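Local structure of envelope polyprotein (Puumala orthohantavirus, 5FXU) at residues Gly18-Leu31 / Asn117-Ile131. The protein is the ectodomain of Gn, a glycosylated hantaviral envelope protein that probably acts with its partner glycoprotein Gc in attachment and entry. Numbering follows the deposited sequence.
Sequences GLVIGSVELPPVPL and NQTACQPTVFLIGPI. With NAG (2-acetamido-2-deoxy-beta-D-glucopyranose), chain C.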
loop_
_atom_site.group_PDB
_atom_site.type_symbol
_atom_site.label_atom_id
_atom_site.label_comp_id
_atom_site.label_asym_id
_atom_site.label_seq_id
_atom_site.Cartn_x
_atom_site.Cartn_y
_atom_site.Cartn_z
ATOM N N GLY A 18 -1.310 -3.935 19.231
ATOM C CA GLY A 18 -0.983 -2.801 18.376
ATOM C C GLY A 18 0.350 -2.985 17.680
ATOM O O GLY A 18 1.216 -3.717 18.140
ATOM N N LEU A 19 0.508 -2.325 16.550
ATOM C CA LEU A 19 1.767 -2.320 15.840
ATOM C C LEU A 19 2.191 -0.887 15.623
ATOM O O LEU A 19 1.331 -0.011 15.485
ATOM C CB LEU A 19 1.602 -3.009 14.494
ATOM C CG LEU A 19 1.120 -4.455 14.474
ATOM C CD1 LEU A 19 0.844 -4.863 13.051
ATOM C CD2 LEU A 19 2.168 -5.369 15.055
ATOM N N VAL A 20 3.499 -0.644 15.562
ATOM C CA VAL A 20 4.016 0.625 15.060
ATOM C C VAL A 20 4.223 0.509 13.551
ATOM O O VAL A 20 4.487 -0.552 13.048
ATOM C CB VAL A 20 5.339 1.104 15.732
ATOM C CG1 VAL A 20 5.072 1.599 17.137
ATOM C CG2 VAL A 20 6.422 0.037 15.749
ATOM N N ILE A 21 4.107 1.625 12.851
ATOM C CA ILE A 21 4.371 1.697 11.422
ATOM C C ILE A 21 5.071 2.989 11.094
ATOM O O ILE A 21 4.748 4.030 11.654
ATOM C CB ILE A 21 3.078 1.594 10.591
ATOM C CG1 ILE A 21 3.391 1.660 9.080
ATOM C CG2 ILE A 21 2.041 2.639 11.018
ATOM C CD1 ILE A 21 2.232 1.231 8.216
ATOM N N GLY A 22 6.016 2.920 10.177
ATOM C CA GLY A 22 6.608 4.120 9.574
ATOM C C GLY A 22 6.930 3.878 8.104
ATOM O O GLY A 22 6.917 2.747 7.632
ATOM N N SER A 23 7.227 4.939 7.366
ATOM C CA SER A 23 7.539 4.778 5.946
ATOM C C SER A 23 8.305 5.949 5.443
ATOM O O SER A 23 8.151 7.028 5.954
ATOM C CB SER A 23 6.266 4.530 5.090
ATOM O OG SER A 23 5.351 5.622 5.119
ATOM N N VAL A 24 9.139 5.729 4.444
ATOM C CA VAL A 24 9.873 6.821 3.818
ATOM C C VAL A 24 10.014 6.572 2.305
ATOM O O VAL A 24 10.244 5.454 1.904
ATOM C CB VAL A 24 11.252 7.019 4.483
ATOM C CG1 VAL A 24 12.152 5.797 4.338
ATOM C CG2 VAL A 24 11.947 8.254 3.911
ATOM N N GLU A 25 9.857 7.621 1.502
ATOM C CA GLU A 25 10.118 7.563 0.070
ATOM C C GLU A 25 11.552 7.987 -0.209
ATOM O O GLU A 25 11.957 9.071 0.161
ATOM C CB GLU A 25 9.157 8.443 -0.711
ATOM C CG GLU A 25 9.328 8.224 -2.212
ATOM C CD GLU A 25 8.281 8.894 -3.056
ATOM O OE1 GLU A 25 7.833 9.992 -2.699
ATOM O OE2 GLU A 25 7.937 8.338 -4.107
ATOM N N LEU A 26 12.309 7.124 -0.872
ATOM C CA LEU A 26 13.715 7.373 -1.193
ATOM C C LEU A 26 13.900 8.080 -2.533
ATOM O O LEU A 26 12.948 8.212 -3.304
ATOM C CB LEU A 26 14.466 6.042 -1.206
ATOM C CG LEU A 26 14.341 5.254 0.110
ATOM C CD1 LEU A 26 15.086 3.928 0.022
ATOM C CD2 LEU A 26 14.845 6.067 1.304
ATOM N N PRO A 27 15.128 8.541 -2.819
ATOM C CA PRO A 27 15.397 9.154 -4.117
ATOM C C PRO A 27 15.320 8.177 -5.308
ATOM O O PRO A 27 15.364 6.950 -5.117
ATOM C CB PRO A 27 16.832 9.684 -3.976
ATOM C CG PRO A 27 17.038 9.843 -2.515
ATOM C CD PRO A 27 16.225 8.771 -1.869
ATOM N N PRO A 28 15.223 8.725 -6.535
ATOM C CA PRO A 28 15.096 7.903 -7.744
ATOM C C PRO A 28 16.310 7.032 -8.023
ATOM O O PRO A 28 17.411 7.493 -7.846
ATOM C CB PRO A 28 14.918 8.928 -8.874
ATOM C CG PRO A 28 14.630 10.225 -8.221
ATOM C CD PRO A 28 15.202 10.168 -6.845
ATOM N N VAL A 29 16.076 5.795 -8.439
ATOM C CA VAL A 29 17.097 4.864 -8.897
ATOM C C VAL A 29 16.709 4.545 -10.352
ATOM O O VAL A 29 15.512 4.518 -10.665
ATOM C CB VAL A 29 17.201 3.522 -8.093
ATOM C CG1 VAL A 29 17.280 3.719 -6.595
ATOM C CG2 VAL A 29 16.067 2.563 -8.405
ATOM N N PRO A 30 17.691 4.248 -11.230
ATOM C CA PRO A 30 17.369 3.794 -12.604
ATOM C C PRO A 30 16.590 2.470 -12.626
ATOM O O PRO A 30 16.731 1.683 -11.705
ATOM C CB PRO A 30 18.759 3.606 -13.254
ATOM C CG PRO A 30 19.697 4.392 -12.414
ATOM C CD PRO A 30 19.144 4.323 -11.010
ATOM N N LEU A 31 15.792 2.224 -13.658
ATOM C CA LEU A 31 14.952 1.003 -13.711
ATOM C C LEU A 31 15.740 -0.287 -13.672
ATOM O O LEU A 31 15.326 -1.247 -13.029
ATOM C CB LEU A 31 14.093 0.934 -14.986
ATOM C CG LEU A 31 12.782 1.676 -15.178
ATOM C CD1 LEU A 31 12.001 0.993 -16.289
ATOM C CD2 LEU A 31 11.936 1.740 -13.943
ATOM N N ASN A 117 8.587 6.416 -13.235
ATOM C CA ASN A 117 8.317 6.897 -14.591
ATOM C C ASN A 117 8.975 5.900 -15.520
ATOM O O ASN A 117 9.378 4.839 -15.063
ATOM C CB ASN A 117 8.754 8.361 -14.774
ATOM C CG ASN A 117 10.258 8.571 -14.656
ATOM O OD1 ASN A 117 11.052 7.629 -14.760
ATOM N ND2 ASN A 117 10.648 9.817 -14.435
ATOM N N GLN A 118 9.107 6.218 -16.808
ATOM C CA GLN A 118 9.762 5.291 -17.753
ATOM C C GLN A 118 11.194 4.880 -17.408
ATOM O O GLN A 118 11.593 3.764 -17.703
ATOM C CB GLN A 118 9.775 5.887 -19.162
ATOM C CG GLN A 118 8.432 5.948 -19.832
ATOM C CD GLN A 118 8.476 6.877 -21.006
ATOM O OE1 GLN A 118 8.650 8.077 -20.823
ATOM N NE2 GLN A 118 8.291 6.347 -22.208
ATOM N N THR A 119 11.960 5.783 -16.812
ATOM C CA THR A 119 13.406 5.585 -16.641
ATOM C C THR A 119 13.868 5.406 -15.198
ATOM O O THR A 119 14.937 4.857 -14.972
ATOM C CB THR A 119 14.188 6.764 -17.266
ATOM O OG1 THR A 119 13.739 8.021 -16.716
ATOM C CG2 THR A 119 13.954 6.797 -18.760
ATOM N N ALA A 120 13.090 5.878 -14.226
ATOM C CA ALA A 120 13.490 5.817 -12.832
ATOM C C ALA A 120 12.363 5.432 -11.874
ATOM O O ALA A 120 11.206 5.692 -12.156
ATOM C CB ALA A 120 14.076 7.162 -12.439
ATOM N N CYS A 121 12.744 4.861 -10.729
ATOM C CA CYS A 121 11.823 4.491 -9.646
ATOM C C CYS A 121 12.228 5.054 -8.284
ATOM O O CYS A 121 13.377 4.988 -7.899
ATOM C CB CYS A 121 11.756 2.966 -9.491
ATOM S SG CYS A 121 10.955 2.170 -10.902
ATOM N N GLN A 122 11.249 5.556 -7.539
ATOM C CA GLN A 122 11.425 5.908 -6.136
ATOM C C GLN A 122 10.816 4.801 -5.283
ATOM O O GLN A 122 9.595 4.660 -5.235
ATOM C CB GLN A 122 10.770 7.254 -5.868
ATOM C CG GLN A 122 11.458 8.395 -6.602
ATOM C CD GLN A 122 10.954 9.761 -6.186
ATOM O OE1 GLN A 122 10.396 10.488 -6.988
ATOM N NE2 GLN A 122 11.183 10.134 -4.930
ATOM N N PRO A 123 11.649 3.995 -4.611
ATOM C CA PRO A 123 11.082 3.063 -3.651
ATOM C C PRO A 123 10.544 3.779 -2.402
ATOM O O PRO A 123 11.117 4.772 -1.971
ATOM C CB PRO A 123 12.270 2.173 -3.245
ATOM C CG PRO A 123 13.394 2.519 -4.161
ATOM C CD PRO A 123 13.117 3.930 -4.609
ATOM N N THR A 124 9.420 3.296 -1.875
ATOM C CA THR A 124 8.888 3.766 -0.630
ATOM C C THR A 124 9.027 2.556 0.279
ATOM O O THR A 124 8.475 1.493 0.008
ATOM C CB THR A 124 7.404 4.216 -0.729
ATOM O OG1 THR A 124 7.298 5.441 -1.474
ATOM C CG2 THR A 124 6.826 4.492 0.642
ATOM N N VAL A 125 9.793 2.718 1.347
ATOM C CA VAL A 125 10.035 1.634 2.305
ATOM C C VAL A 125 9.029 1.728 3.443
ATOM O O VAL A 125 8.872 2.783 4.023
ATOM C CB VAL A 125 11.464 1.705 2.850
ATOM C CG1 VAL A 125 11.669 0.694 3.959
ATOM C CG2 VAL A 125 12.444 1.459 1.725
ATOM N N PHE A 126 8.382 0.615 3.740
ATOM C CA PHE A 126 7.431 0.508 4.842
ATOM C C PHE A 126 8.015 -0.412 5.900
ATOM O O PHE A 126 8.504 -1.499 5.574
ATOM C CB PHE A 126 6.119 -0.094 4.351
ATOM C CG PHE A 126 5.352 0.813 3.432
ATOM C CD1 PHE A 126 5.571 0.781 2.039
ATOM C CD2 PHE A 126 4.419 1.711 3.931
ATOM C CE1 PHE A 126 4.874 1.634 1.176
ATOM C CE2 PHE A 126 3.732 2.576 3.071
ATOM C CZ PHE A 126 3.966 2.535 1.689
ATOM N N LEU A 127 7.933 0.003 7.166
ATOM C CA LEU A 127 8.359 -0.829 8.299
ATOM C C LEU A 127 7.232 -0.922 9.275
ATOM O O LEU A 127 6.722 0.095 9.739
ATOM C CB LEU A 127 9.554 -0.183 8.949
ATOM C CG LEU A 127 10.147 -0.880 10.158
ATOM C CD1 LEU A 127 10.764 -2.200 9.755
ATOM C CD2 LEU A 127 11.205 0.014 10.781
ATOM N N ILE A 128 6.818 -2.151 9.560
ATOM C CA ILE A 128 5.710 -2.440 10.481
ATOM C C ILE A 128 6.195 -3.454 11.486
ATOM O O ILE A 128 6.827 -4.435 11.123
ATOM C CB ILE A 128 4.548 -3.086 9.739
ATOM C CG1 ILE A 128 4.051 -2.150 8.634
ATOM C CG2 ILE A 128 3.387 -3.395 10.679
ATOM C CD1 ILE A 128 3.151 -2.836 7.627
ATOM N N GLY A 129 5.881 -3.252 12.752
ATOM C CA GLY A 129 6.294 -4.213 13.743
ATOM C C GLY A 129 5.742 -4.031 15.131
ATOM O O GLY A 129 4.970 -3.125 15.398
ATOM N N PRO A 130 6.136 -4.915 16.040
ATOM C CA PRO A 130 5.528 -4.858 17.386
ATOM C C PRO A 130 5.962 -3.630 18.163
ATOM O O PRO A 130 7.087 -3.120 17.996
ATOM C CB PRO A 130 5.987 -6.149 18.058
ATOM C CG PRO A 130 6.789 -6.885 17.043
ATOM C CD PRO A 130 7.166 -5.960 15.933
ATOM N N ILE A 131 5.066 -3.158 19.013
ATOM C CA ILE A 131 5.340 -1.978 19.823
ATOM C C ILE A 131 6.530 -2.203 20.785
ATOM O O ILE A 131 7.186 -1.242 21.136
ATOM C CB ILE A 131 4.055 -1.481 20.523
ATOM C CG1 ILE A 131 3.057 -1.015 19.447
ATOM C CG2 ILE A 131 4.339 -0.302 21.449
ATOM C CD1 ILE A 131 1.632 -0.766 19.906
HETATM C C1 NAG C . 12.032 10.191 -14.298
HETATM C C2 NAG C . 12.272 11.150 -15.456
HETATM C C3 NAG C . 13.682 11.721 -15.385
HETATM C C4 NAG C . 14.114 12.192 -13.987
HETATM C C5 NAG C . 13.613 11.261 -12.866
HETATM C C6 NAG C . 13.705 11.838 -11.454
HETATM C C7 NAG C . 11.286 10.820 -17.686
HETATM C C8 NAG C . 11.335 9.950 -18.899
HETATM N N2 NAG C . 12.142 10.457 -16.728
HETATM O O3 NAG C . 13.766 12.792 -16.325
HETATM O O4 NAG C . 15.549 12.165 -14.065
HETATM O O5 NAG C . 12.240 10.920 -13.097
HETATM O O6 NAG C . 12.625 12.755 -11.236
HETATM O O7 NAG C . 10.515 11.770 -17.615
HETATM O O HOH W 1 2.932 -4.940 19.914
#
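Gln122 reaches across to Leu26, and its NE2 donates to Leu26 O at 3.1 Å. The acceptor lies close to the amide plane. The Glu25 carboxylate stacks on this amide, the planes 17° apart. Glu25 CG lies anti to the backbone N (chi1 -173°) and the chain runs on extended, which carries the carboxylate over to the amide. Ile21 and Ile128 lie side by side, with Ile21 CD1 3.9 Å from Ile128 CG1. Ser23 CB meets the Phe126 ring obliquely, while Ser23 OG is hydrogen-bonded to Arg192 NH1.

The backbones form two antiparallel ladders. Paired backbone bonds join Val20 to Gly129, Gly22 to Leu127 and Val24 to Val125. Leu26 N donates to Pro123 O (2.9 Å) where the first ladder gives out. The register shifts by one before Val29 pairs with Cys121.

Asn117-Gln118-Thr119 is an N-glycosylation sequon, and Asn117 ND2 is bonded to NAG C1. Asn117 OD1 accepts from Thr119 N, an Asx turn, and from Ala120 N at 2.7 Å, which completes an Asx motif. Thr119 OG1 accepts a hydrogen bond from NAG N2 at 2.9 Å. Pro28 CG touches NAG C6.

Cys121 is disulfide-bonded to Cys116. Strand 120-130 also pairs with strand 107-116, and strand 19-30 with strand 237-243. Strands 3-9 and 147-155 pack on the face bearing Val24, Val125 and Leu127.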